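Local coordinates for protein putative sulfatase yidJ (Bacteroides fragilis, PDB 2QZU) that probably hydrolyses sulfate esters as a metal-dependent arylsulfatase of the sulfatase family, at residues M82-M87 against W133-P138; P262-G265 against G269-F272; H314-G319 against A324-F329; E332-P337 against Q399-V404. All blocks are in the same frame, centred on the assembly; numbering follows the deposited sequence.

Interaction 1 (M82-M87 against W133-P138); sequences MLMTGM and WHLDAP
Met-84, in the last turn of helix 76-85, and Leu-135, in an irregular loop, bring the two backbones nearest, yet their CA atoms remain 9.6 Å apart; the gap is bridged by side chains alone. Met-84 is modelled as selenomethionine. Its CG lies anti to the carbonyl carbon (chi1 -58°), and a bend at chi2 (-49°) folds the chain so that CG and the terminal methyl meet different partners. Met-84 CG packs on one branch of the leucine, Leu-135 CD1, at 3.7 Å, the two chains crossing at a slant. Beyond the bend, Met-84 CE reaches the benzo part of the indole, 4.3 Å from Trp-133 CZ3. The selenium is 5.5 Å from the centroid of the Trp-133 six-membered ring and 63° off its normal, an oblique Met-aromatic contact. The same Leu-135 CD1 sits 3.9 Å above the indole plane of Trp-133, toward its rim, so leucine, indole and selenomethionine form one apolar cluster. The contact is small and buried. Where the helix ends, Gly-86 turns out with positive phi, and Thr-85 OG1 accepts from Met-87 N at 3.2 Å in an ST turn. Elsewhere Met-84 also touches Trp-116 and Met-34, while Trp-133 meets Tyr-129 and Trp-169 edge-to-face. His-134, between the two packing loop residues, bonds through ND1 to the hydroxyl of Ser-76, an unmodified serine here, at the position predicted to become 3-oxoalanine. Such packing of the helix that starts at this residue against a loop following strand 126-130 belongs to the core of the sulfatase fold, beside the presumed active site.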
loop_
_atom_site.group_PDB
_atom_site.type_symbol
_atom_site.label_atom_id
_atom_site.label_comp_id
_atom_site.label_asym_id
_atom_site.label_seq_id
_atom_site.Cartn_x
_atom_site.Cartn_y
_atom_site.Cartn_z
HETATM N N MSE A 82 27.157 0.048 10.888
HETATM C CA MSE A 82 27.956 -0.573 11.935
HETATM C C MSE A 82 28.606 -1.835 11.380
HETATM O O MSE A 82 29.768 -2.121 11.658
HETATM C CB MSE A 82 27.072 -0.923 13.136
HETATM C CG MSE A 82 26.852 0.242 14.079
HETATM SE SE MSE A 82 25.219 0.099 15.117
HETATM C CE MSE A 82 24.460 1.803 14.640
ATOM N N LEU A 83 27.849 -2.588 10.591
ATOM C CA LEU A 83 28.369 -3.812 9.998
ATOM C C LEU A 83 29.565 -3.528 9.095
ATOM O O LEU A 83 30.607 -4.167 9.210
ATOM C CB LEU A 83 27.286 -4.513 9.175
ATOM C CG LEU A 83 27.793 -5.672 8.309
ATOM C CD1 LEU A 83 28.325 -6.789 9.202
ATOM C CD2 LEU A 83 26.664 -6.182 7.430
HETATM N N MSE A 84 29.418 -2.562 8.199
HETATM C CA MSE A 84 30.490 -2.247 7.266
HETATM C C MSE A 84 31.744 -1.619 7.879
HETATM O O MSE A 84 32.859 -1.927 7.453
HETATM C CB MSE A 84 29.966 -1.352 6.142
HETATM C CG MSE A 84 28.811 -1.945 5.338
HETATM SE SE MSE A 84 29.095 -3.777 4.731
HETATM C CE MSE A 84 27.234 -4.300 4.578
ATOM N N THR A 85 31.568 -0.760 8.880
ATOM C CA THR A 85 32.695 -0.076 9.515
ATOM C C THR A 85 33.239 -0.720 10.788
ATOM O O THR A 85 34.382 -0.462 11.176
ATOM C CB THR A 85 32.330 1.375 9.892
ATOM O OG1 THR A 85 31.322 1.365 10.910
ATOM C CG2 THR A 85 31.813 2.134 8.683
ATOM N N GLY A 86 32.421 -1.531 11.447
ATOM C CA GLY A 86 32.853 -2.151 12.688
ATOM C C GLY A 86 32.911 -1.123 13.811
ATOM O O GLY A 86 33.553 -1.345 14.839
HETATM N N MSE A 87 32.237 0.007 13.612
HETATM C CA MSE A 87 32.207 1.077 14.606
HETATM C C MSE A 87 30.786 1.300 15.094
HETATM O O MSE A 87 29.825 1.028 14.376
HETATM C CB MSE A 87 32.735 2.384 14.006
HETATM C CG MSE A 87 34.163 2.299 13.476
HETATM SE SE MSE A 87 34.792 3.996 12.764
HETATM C CE MSE A 87 34.649 3.628 10.873
ATOM N N TRP A 133 21.555 -1.787 -0.252
ATOM C CA TRP A 133 22.769 -1.199 0.328
ATOM C C TRP A 133 22.381 -0.215 1.438
ATOM O O TRP A 133 22.855 -0.307 2.573
ATOM C CB TRP A 133 23.539 -0.476 -0.789
ATOM C CG TRP A 133 24.788 0.252 -0.383
ATOM C CD1 TRP A 133 25.049 1.584 -0.555
ATOM C CD2 TRP A 133 25.973 -0.320 0.185
ATOM N NE1 TRP A 133 26.328 1.874 -0.135
ATOM C CE2 TRP A 133 26.918 0.723 0.323
ATOM C CE3 TRP A 133 26.332 -1.615 0.587
ATOM C CZ2 TRP A 133 28.200 0.514 0.848
ATOM C CZ3 TRP A 133 27.613 -1.827 1.111
ATOM C CH2 TRP A 133 28.529 -0.763 1.235
ATOM N N HIS A 134 21.508 0.727 1.082
ATOM C CA HIS A 134 20.982 1.755 1.981
ATOM C C HIS A 134 22.025 2.467 2.847
ATOM O O HIS A 134 21.825 2.634 4.047
ATOM C CB HIS A 134 19.897 1.162 2.891
ATOM C CG HIS A 134 18.932 2.181 3.418
ATOM N ND1 HIS A 134 18.031 1.903 4.428
ATOM C CD2 HIS A 134 18.715 3.470 3.070
ATOM C CE1 HIS A 134 17.305 2.977 4.674
ATOM N NE2 HIS A 134 17.699 3.945 3.863
ATOM N N LEU A 135 23.134 2.883 2.239
ATOM C CA LEU A 135 24.170 3.584 2.987
ATOM C C LEU A 135 24.623 4.881 2.309
ATOM O O LEU A 135 25.652 5.453 2.673
ATOM C CB LEU A 135 25.369 2.655 3.223
ATOM C CG LEU A 135 25.165 1.641 4.358
ATOM C CD1 LEU A 135 26.262 0.585 4.308
ATOM C CD2 LEU A 135 25.167 2.371 5.705
ATOM N N ASP A 136 23.846 5.344 1.332
ATOM C CA ASP A 136 24.158 6.588 0.621
ATOM C C ASP A 136 23.054 7.633 0.819
ATOM O O ASP A 136 21.867 7.315 0.747
ATOM C CB ASP A 136 24.334 6.326 -0.879
ATOM C CG ASP A 136 25.484 5.383 -1.178
ATOM O OD1 ASP A 136 26.612 5.639 -0.706
ATOM O OD2 ASP A 136 25.259 4.385 -1.889
ATOM N N ALA A 137 23.454 8.878 1.064
ATOM C CA ALA A 137 22.501 9.974 1.254
ATOM C C ALA A 137 21.982 10.468 -0.100
ATOM O O ALA A 137 22.763 10.794 -0.993
ATOM C CB ALA A 137 23.174 11.126 2.005
ATOM N N PRO A 138 20.654 10.526 -0.274
ATOM C CA PRO A 138 20.127 10.998 -1.559
ATOM C C PRO A 138 20.412 12.490 -1.759
ATOM O O PRO A 138 20.532 13.238 -0.789
ATOM C CB PRO A 138 18.625 10.720 -1.445
ATOM C CG PRO A 138 18.538 9.608 -0.422
ATOM C CD PRO A 138 19.570 10.033 0.594
#

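Interaction 2 (P262-G265 against G269-F272); sequences PAKG and GDYF
Asp-270 carries its CG anti to the carbonyl carbon (chi1 -70°), which swings the carboxylate back along the helix toward Gly-265 in the preceding loop. There Gly-265 N donates to Asp-270 OD1 at 3.0 Å, and the N-H...O angle of 174° makes the bond nearly straight. The donor approaches from above the carboxylate plane, 36° out of it. Lys-264 extends from the same loop with CG anti to its own N, and this places Lys-264 CG 3.8 Å from Asp-270 OD1, alongside the acceptor. The ammonium forms no salt bridge with Asp-270: Lys-264 NZ is 5.0 Å from Asp-270 OD1, close enough only for a probable long-range attraction. Earlier in the loop the contact is made against the bare backbone of Gly-269. Pro-262 CB rests 3.5 Å from Gly-269 N, and Gly-269 CA points a C-H at Ala-263 O across 3.6 Å. Lacking a side chain, Gly-269 lets both Ala-263 O and Pro-262 O, the latter 3.3 Å from Gly-269 CA, approach the helix closely. Arg-273 NH1 bonds to Pro-262 O and to Gly-269 O, and Thr-266 OG1 to Ala-263 O and Gly-269 N. Tyr-271 packs on Gln-220 of the second subunit. The centre of this surface contact lies about 27 Å from the centre of the chain, where the loop after helix 251-254 folds back on the first turn of helix 267-299, held by the Asp-270 carboxylate and the close approach at Gly-269.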
loop_
_atom_site.group_PDB
_atom_site.type_symbol
_atom_site.label_atom_id
_atom_site.label_comp_id
_atom_site.label_asym_id
_atom_site.label_seq_id
_atom_site.Cartn_x
_atom_site.Cartn_y
_atom_site.Cartn_z
ATOM N N PRO A 262 -1.045 -6.623 21.815
ATOM C CA PRO A 262 -2.353 -6.061 22.174
ATOM C C PRO A 262 -3.527 -6.949 21.772
ATOM O O PRO A 262 -3.426 -7.753 20.844
ATOM C CB PRO A 262 -2.360 -4.715 21.455
ATOM C CG PRO A 262 -0.907 -4.338 21.445
ATOM C CD PRO A 262 -0.249 -5.644 21.058
ATOM N N ALA A 263 -4.642 -6.786 22.473
ATOM C CA ALA A 263 -5.836 -7.580 22.215
ATOM C C ALA A 263 -6.494 -7.301 20.869
ATOM O O ALA A 263 -6.302 -6.243 20.264
ATOM C CB ALA A 263 -6.851 -7.364 23.337
ATOM N N LYS A 264 -7.273 -8.269 20.401
ATOM C CA LYS A 264 -7.987 -8.120 19.143
ATOM C C LYS A 264 -8.952 -6.954 19.339
ATOM O O LYS A 264 -9.505 -6.777 20.425
ATOM C CB LYS A 264 -8.757 -9.403 18.821
ATOM C CG LYS A 264 -9.441 -9.403 17.460
ATOM C CD LYS A 264 -10.099 -10.746 17.174
ATOM C CE LYS A 264 -10.738 -10.760 15.795
ATOM N NZ LYS A 264 -11.746 -9.672 15.648
ATOM N N GLY A 265 -9.139 -6.152 18.299
ATOM C CA GLY A 265 -10.031 -5.015 18.406
ATOM C C GLY A 265 -9.281 -3.706 18.576
ATOM O O GLY A 265 -9.844 -2.634 18.352
ATOM N N GLY A 269 -3.191 -4.460 18.035
ATOM C CA GLY A 269 -3.477 -5.879 18.126
ATOM C C GLY A 269 -3.942 -6.397 16.775
ATOM O O GLY A 269 -3.578 -7.499 16.354
ATOM N N ASP A 270 -4.752 -5.602 16.082
ATOM C CA ASP A 270 -5.241 -6.004 14.769
ATOM C C ASP A 270 -4.124 -5.918 13.742
ATOM O O ASP A 270 -4.080 -6.707 12.800
ATOM C CB ASP A 270 -6.421 -5.132 14.329
ATOM C CG ASP A 270 -7.673 -5.406 15.133
ATOM O OD1 ASP A 270 -7.818 -6.543 15.635
ATOM O OD2 ASP A 270 -8.516 -4.491 15.252
ATOM N N TYR A 271 -3.220 -4.963 13.928
ATOM C CA TYR A 271 -2.099 -4.804 13.013
ATOM C C TYR A 271 -1.252 -6.078 13.017
ATOM O O TYR A 271 -0.838 -6.565 11.963
ATOM C CB TYR A 271 -1.236 -3.607 13.422
ATOM C CG TYR A 271 -0.106 -3.321 12.449
ATOM C CD1 TYR A 271 -0.371 -2.888 11.147
ATOM C CD2 TYR A 271 1.225 -3.514 12.819
ATOM C CE1 TYR A 271 0.663 -2.656 10.239
ATOM C CE2 TYR A 271 2.265 -3.286 11.921
ATOM C CZ TYR A 271 1.979 -2.858 10.634
ATOM O OH TYR A 271 3.008 -2.639 9.746
ATOM N N PHE A 272 -0.995 -6.620 14.205
ATOM C CA PHE A 272 -0.199 -7.837 14.305
ATOM C C PHE A 272 -0.911 -8.987 13.607
ATOM O O PHE A 272 -0.339 -9.668 12.755
ATOM C CB PHE A 272 0.038 -8.217 15.769
ATOM C CG PHE A 272 0.807 -9.495 15.938
ATOM C CD1 PHE A 272 2.197 -9.502 15.858
ATOM C CD2 PHE A 272 0.140 -10.702 16.132
ATOM C CE1 PHE A 272 2.912 -10.695 15.966
ATOM C CE2 PHE A 272 0.845 -11.899 16.240
ATOM C CZ PHE A 272 2.232 -11.895 16.158
#

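Interaction 3 (H314-G319 against A324-F329); sequences HGICMG and AGKDIF
Lys-326 arches over His-314 within the loop between strand 306-311 and helix 331-334, which folds back on itself and supplies both segments. Lys-326 CB comes to 3.8 Å from Gly-315 O. The first torsion (chi1 66°) sets CG between the backbone N and the carbonyl carbon, and there Lys-326 CG lies over the imidazole face, 3.8 Å from the His-314 ring centroid and 21° off the normal: a CH-pi contact. CD passes on toward the CE1 corner. Lys-326 CE comes to 3.4 Å from His-314 CE1, and also touches the methyl Ile-316 CD1 at 3.8 Å. Further bends carry the tip past the ring, Lys-326 NZ being 3.5 Å from His-314 CE1, to its hydrogen bond with Gln-37 OE1; Glu-23 of the second subunit adds a long, weak ion pair. Between the backbones, Cys-317 N donates to Gly-325 O at 2.9 Å, while Met-318 N bonds weakly to Ala-324 O. The imidazole is itself fixed in rotation, because His-314 ND1 donates to Gly-315 O at 2.8 Å, in the ring plane and on a lone pair of the carbonyl. The chemistry is therefore divided: CG lies on the ring face and CE off its CE1 corner, whereas the ammonium is carried beyond to polar partners.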
loop_
_atom_site.group_PDB
_atom_site.type_symbol
_atom_site.label_atom_id
_atom_site.label_comp_id
_atom_site.label_asym_id
_atom_site.label_seq_id
_atom_site.Cartn_x
_atom_site.Cartn_y
_atom_site.Cartn_z
ATOM N N HIS A 314 17.797 -6.141 11.670
ATOM C CA HIS A 314 16.910 -5.919 12.813
ATOM C C HIS A 314 15.607 -6.698 12.693
ATOM O O HIS A 314 15.287 -7.236 11.630
ATOM C CB HIS A 314 16.587 -4.426 12.973
ATOM C CG HIS A 314 15.911 -3.818 11.786
ATOM N ND1 HIS A 314 14.593 -4.066 11.462
ATOM C CD2 HIS A 314 16.376 -2.971 10.834
ATOM C CE1 HIS A 314 14.278 -3.401 10.363
ATOM N NE2 HIS A 314 15.344 -2.729 9.964
ATOM N N GLY A 315 14.875 -6.762 13.804
ATOM C CA GLY A 315 13.597 -7.449 13.827
ATOM C C GLY A 315 12.463 -6.466 13.578
ATOM O O GLY A 315 12.630 -5.498 12.834
ATOM N N ILE A 316 11.315 -6.704 14.208
ATOM C CA ILE A 316 10.154 -5.835 14.028
ATOM C C ILE A 316 9.138 -6.081 15.150
ATOM O O ILE A 316 8.969 -7.216 15.604
ATOM C CB ILE A 316 9.486 -6.109 12.640
ATOM C CG1 ILE A 316 8.420 -5.058 12.344
ATOM C CG2 ILE A 316 8.877 -7.507 12.606
ATOM C CD1 ILE A 316 8.988 -3.701 12.048
ATOM N N CYS A 317 8.481 -5.023 15.619
ATOM C CA CYS A 317 7.480 -5.178 16.679
ATOM C C CYS A 317 6.141 -5.611 16.082
ATOM O O CYS A 317 5.465 -6.492 16.619
ATOM C CB CYS A 317 7.319 -3.874 17.464
ATOM S SG CYS A 317 8.755 -3.479 18.502
HETATM N N MSE A 318 5.769 -4.986 14.968
HETATM C CA MSE A 318 4.531 -5.314 14.260
HETATM C C MSE A 318 3.298 -5.291 15.171
HETATM O O MSE A 318 2.412 -6.146 15.067
HETATM C CB MSE A 318 4.674 -6.695 13.599
HETATM C CG MSE A 318 3.723 -6.950 12.431
HETATM SE SE MSE A 318 3.995 -8.698 11.590
HETATM C CE MSE A 318 2.755 -9.720 12.642
ATOM N N GLY A 319 3.242 -4.308 16.063
ATOM C CA GLY A 319 2.107 -4.206 16.966
ATOM C C GLY A 319 2.450 -4.546 18.405
ATOM O O GLY A 319 1.818 -4.045 19.334
ATOM N N ALA A 324 4.577 -0.266 15.958
ATOM C CA ALA A 324 4.409 -0.846 14.643
ATOM C C ALA A 324 5.729 -1.240 13.993
ATOM O O ALA A 324 5.811 -2.267 13.312
ATOM C CB ALA A 324 3.723 0.199 13.711
ATOM N N GLY A 325 6.772 -0.456 14.266
ATOM C CA GLY A 325 8.052 -0.725 13.594
ATOM C C GLY A 325 9.109 -1.292 14.480
ATOM O O GLY A 325 8.816 -2.182 15.269
ATOM N N LYS A 326 10.351 -0.876 14.242
ATOM C CA LYS A 326 11.435 -1.279 15.129
ATOM C C LYS A 326 12.052 0.034 15.693
ATOM O O LYS A 326 11.341 1.001 16.002
ATOM C CB LYS A 326 12.513 -2.113 14.477
ATOM C CG LYS A 326 13.322 -1.390 13.434
ATOM C CD LYS A 326 12.465 -0.503 12.563
ATOM C CE LYS A 326 11.826 -1.279 11.437
ATOM N NZ LYS A 326 12.129 -0.659 10.111
ATOM N N ASP A 327 13.376 0.062 15.809
ATOM C CA ASP A 327 14.099 1.211 16.340
ATOM C C ASP A 327 13.802 1.350 17.846
ATOM O O ASP A 327 13.569 2.451 18.342
ATOM C CB ASP A 327 13.689 2.505 15.621
ATOM C CG ASP A 327 14.731 3.616 15.806
ATOM O OD1 ASP A 327 15.688 3.395 16.554
ATOM O OD2 ASP A 327 14.605 4.701 15.204
ATOM N N ILE A 328 13.831 0.225 18.556
ATOM C CA ILE A 328 13.553 0.217 19.987
ATOM C C ILE A 328 14.238 -0.964 20.674
ATOM O O ILE A 328 14.588 -1.953 20.029
ATOM C CB ILE A 328 12.026 0.177 20.234
ATOM C CG1 ILE A 328 11.725 0.418 21.710
ATOM C CG2 ILE A 328 11.456 -1.157 19.775
ATOM C CD1 ILE A 328 12.013 1.832 22.170
ATOM N N PHE A 329 14.410 -0.863 21.984
ATOM C CA PHE A 329 15.109 -1.883 22.755
ATOM C C PHE A 329 14.415 -3.215 23.017
ATOM O O PHE A 329 15.054 -4.151 23.501
ATOM C CB PHE A 329 15.558 -1.281 24.086
ATOM C CG PHE A 329 14.496 -0.472 24.761
ATOM C CD1 PHE A 329 14.581 0.917 24.795
ATOM C CD2 PHE A 329 13.383 -1.094 25.318
ATOM C CE1 PHE A 329 13.569 1.677 25.379
ATOM C CE2 PHE A 329 12.365 -0.345 25.903
ATOM C CZ PHE A 329 12.458 1.043 25.932
#

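Interaction 4 (E332-P337 against Q399-V404); sequences ESMRIP and QPYYFV
A Met-aromatic contact joins the end of the short helix 331-334 to strand 399-404, the edge strand, within this chain, of the four-stranded antiparallel sheet. Met-334 and Tyr-401 are nearest in the backbones, with CA atoms 8.6 Å apart, so the join is made by the side chains, chiefly the methionine, modelled as selenomethionine, and the tyrosine ring. Met-334 CG is anti to the carbonyl carbon and the chain runs straight through chi2; only at chi3 (74°) does it bend, turning the methyl out of the line of the chain. Met-334 SE then meets one ring carbon, Tyr-401 CD1, at 4.1 Å. Measured to the Tyr-401 ring centroid the selenium lies 5.2 Å away and 56° off the normal, an oblique approach. The methyl goes to the backbone instead: Met-334 CE is 3.9 Å from Pro-400 O, and that carbonyl has its polar partner in Ser-72 OG. Tyr-401 holds its CG anti to the backbone N (chi1 167°), which sends the ring to cross the methionine at a slant. All three touching residues are buried; the join is apolar packing with the Met-aromatic contact, and no hydrogen bond runs between the two segments. After the helix the chain leaves helical geometry at Arg-335, whose NH1 forms a salt bridge with Asp-41 and whose NH2 makes a hydrogen bond to Ala-69 O. Beyond it Ile-336 and Pro-337 pack on Thr-311 and Phe-310 of strand 306-311 in the large mixed sheet, while Tyr-401 leans on Tyr-413 of strand 412-417. The contact thus lies between the central sheet and the smaller antiparallel one.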
loop_
_atom_site.group_PDB
_atom_site.type_symbol
_atom_site.label_atom_id
_atom_site.label_comp_id
_atom_site.label_asym_id
_atom_site.label_seq_id
_atom_site.Cartn_x
_atom_site.Cartn_y
_atom_site.Cartn_z
ATOM N N GLU A 332 11.757 -8.219 20.420
ATOM C CA GLU A 332 11.268 -8.492 19.065
ATOM C C GLU A 332 11.924 -7.585 18.024
ATOM O O GLU A 332 11.931 -7.892 16.831
ATOM C CB GLU A 332 9.742 -8.347 18.987
ATOM C CG GLU A 332 9.236 -6.933 19.208
ATOM C CD GLU A 332 8.929 -6.631 20.663
ATOM O OE1 GLU A 332 9.473 -7.317 21.554
ATOM O OE2 GLU A 332 8.145 -5.693 20.917
ATOM N N SER A 333 12.475 -6.472 18.493
ATOM C CA SER A 333 13.155 -5.505 17.642
ATOM C C SER A 333 14.661 -5.791 17.546
ATOM O O SER A 333 15.244 -5.766 16.456
ATOM C CB SER A 333 12.921 -4.092 18.197
ATOM O OG SER A 333 13.728 -3.130 17.543
HETATM N N MSE A 334 15.285 -6.069 18.686
HETATM C CA MSE A 334 16.722 -6.339 18.737
HETATM C C MSE A 334 17.163 -7.732 18.270
HETATM O O MSE A 334 18.212 -7.867 17.644
HETATM C CB MSE A 334 17.257 -6.119 20.162
HETATM C CG MSE A 334 17.183 -4.681 20.674
HETATM SE SE MSE A 334 18.102 -4.482 22.396
HETATM C CE MSE A 334 19.920 -4.579 21.739
ATOM N N ARG A 335 16.381 -8.763 18.578
ATOM C CA ARG A 335 16.751 -10.127 18.203
ATOM C C ARG A 335 16.733 -10.394 16.700
ATOM O O ARG A 335 15.746 -10.125 16.012
ATOM C CB ARG A 335 15.857 -11.133 18.937
ATOM C CG ARG A 335 16.257 -11.348 20.391
ATOM C CD ARG A 335 17.308 -12.445 20.512
ATOM N NE ARG A 335 16.763 -13.708 20.028
ATOM C CZ ARG A 335 17.160 -14.341 18.928
ATOM N NH1 ARG A 335 16.576 -15.478 18.578
ATOM N NH2 ARG A 335 18.153 -13.858 18.191
ATOM N N ILE A 336 17.848 -10.922 16.202
ATOM C CA ILE A 336 17.999 -11.237 14.790
ATOM C C ILE A 336 18.519 -12.653 14.593
ATOM O O ILE A 336 19.126 -13.243 15.495
ATOM C CB ILE A 336 19.006 -10.283 14.092
ATOM C CG1 ILE A 336 20.364 -10.348 14.802
ATOM C CG2 ILE A 336 18.473 -8.866 14.092
ATOM C CD1 ILE A 336 21.494 -9.625 14.065
ATOM N N PRO A 337 18.249 -13.236 13.416
ATOM C CA PRO A 337 18.737 -14.588 13.158
ATOM C C PRO A 337 20.240 -14.463 12.947
ATOM O O PRO A 337 20.736 -13.397 12.570
ATOM C CB PRO A 337 18.006 -14.981 11.881
ATOM C CG PRO A 337 17.857 -13.678 11.166
ATOM C CD PRO A 337 17.435 -12.749 12.290
ATOM N N GLN A 399 26.027 -6.455 25.339
ATOM C CA GLN A 399 25.932 -5.650 24.126
ATOM C C GLN A 399 25.192 -4.345 24.381
ATOM O O GLN A 399 24.277 -4.287 25.205
ATOM C CB GLN A 399 25.208 -6.434 23.027
ATOM C CG GLN A 399 25.946 -7.673 22.532
ATOM C CD GLN A 399 27.122 -7.344 21.630
ATOM O OE1 GLN A 399 27.418 -6.176 21.372
ATOM N NE2 GLN A 399 27.796 -8.379 21.138
ATOM N N PRO A 400 25.575 -3.277 23.667
ATOM C CA PRO A 400 24.934 -1.970 23.826
ATOM C C PRO A 400 23.632 -1.828 23.036
ATOM O O PRO A 400 23.303 -2.671 22.199
ATOM C CB PRO A 400 26.001 -1.013 23.311
ATOM C CG PRO A 400 26.606 -1.802 22.180
ATOM C CD PRO A 400 26.758 -3.180 22.787
ATOM N N TYR A 401 22.890 -0.766 23.336
ATOM C CA TYR A 401 21.653 -0.436 22.629
ATOM C C TYR A 401 21.759 1.039 22.261
ATOM O O TYR A 401 22.243 1.844 23.058
ATOM C CB TYR A 401 20.409 -0.630 23.496
ATOM C CG TYR A 401 19.189 0.016 22.869
ATOM C CD1 TYR A 401 18.635 -0.493 21.693
ATOM C CD2 TYR A 401 18.645 1.184 23.398
ATOM C CE1 TYR A 401 17.574 0.151 21.056
ATOM C CE2 TYR A 401 17.585 1.838 22.767
ATOM C CZ TYR A 401 17.057 1.316 21.598
ATOM O OH TYR A 401 16.018 1.964 20.960
ATOM N N TYR A 402 21.288 1.400 21.073
ATOM C CA TYR A 402 21.367 2.786 20.624
ATOM C C TYR A 402 20.147 3.358 19.923
ATOM O O TYR A 402 19.407 2.656 19.238
ATOM C CB TYR A 402 22.508 2.961 19.608
ATOM C CG TYR A 402 23.896 2.743 20.124
ATOM C CD1 TYR A 402 24.616 3.790 20.706
ATOM C CD2 TYR A 402 24.498 1.490 20.039
ATOM C CE1 TYR A 402 25.900 3.588 21.188
ATOM C CE2 TYR A 402 25.781 1.278 20.521
ATOM C CZ TYR A 402 26.474 2.331 21.095
ATOM O OH TYR A 402 27.733 2.125 21.601
ATOM N N PHE A 403 19.982 4.661 20.113
ATOM C CA PHE A 403 19.009 5.470 19.406
ATOM C C PHE A 403 19.651 6.844 19.465
ATOM O O PHE A 403 19.849 7.397 20.547
ATOM C CB PHE A 403 17.622 5.585 20.027
ATOM C CG PHE A 403 16.762 6.573 19.287
ATOM C CD1 PHE A 403 16.382 6.315 17.970
ATOM C CD2 PHE A 403 16.472 7.821 19.834
ATOM C CE1 PHE A 403 15.738 7.287 17.204
ATOM C CE2 PHE A 403 15.831 8.799 19.076
ATOM C CZ PHE A 403 15.464 8.533 17.756
ATOM N N VAL A 404 20.008 7.368 18.300
ATOM C CA VAL A 404 20.643 8.675 18.214
ATOM C C VAL A 404 19.773 9.600 17.374
ATOM O O VAL A 404 19.402 9.256 16.252
ATOM C CB VAL A 404 22.039 8.579 17.543
ATOM C CG1 VAL A 404 22.696 9.961 17.497
ATOM C CG2 VAL A 404 22.914 7.597 18.295
#

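Overall arrangement
Interactions 2, 3 and 4 form a connected series, whereas interaction 1 stands apart. Interactions 3 and 4, with centres about 10 Å apart, are joined by two probable hydrogen bonds: Gly-315 N to Ser-333 O, and Ser-333 OG with Ile-328 O, each 2.9 Å. Interaction 2 touches interaction 3 by packing, with Tyr-271 CD2 3.6 Å from Met-318 C, tying the surface contact to the buried loop. Interaction 1 comes within about 5 Å (nearest atoms) of interaction 4 and 8 Å of interaction 3 without touching either; its centre is about 34 Å from that of interaction 2. Helix 76-85, in interaction 1, begins at Ser-76, unmodified here, the predicted 3-oxoalanine position of the presumed sulfatase active site.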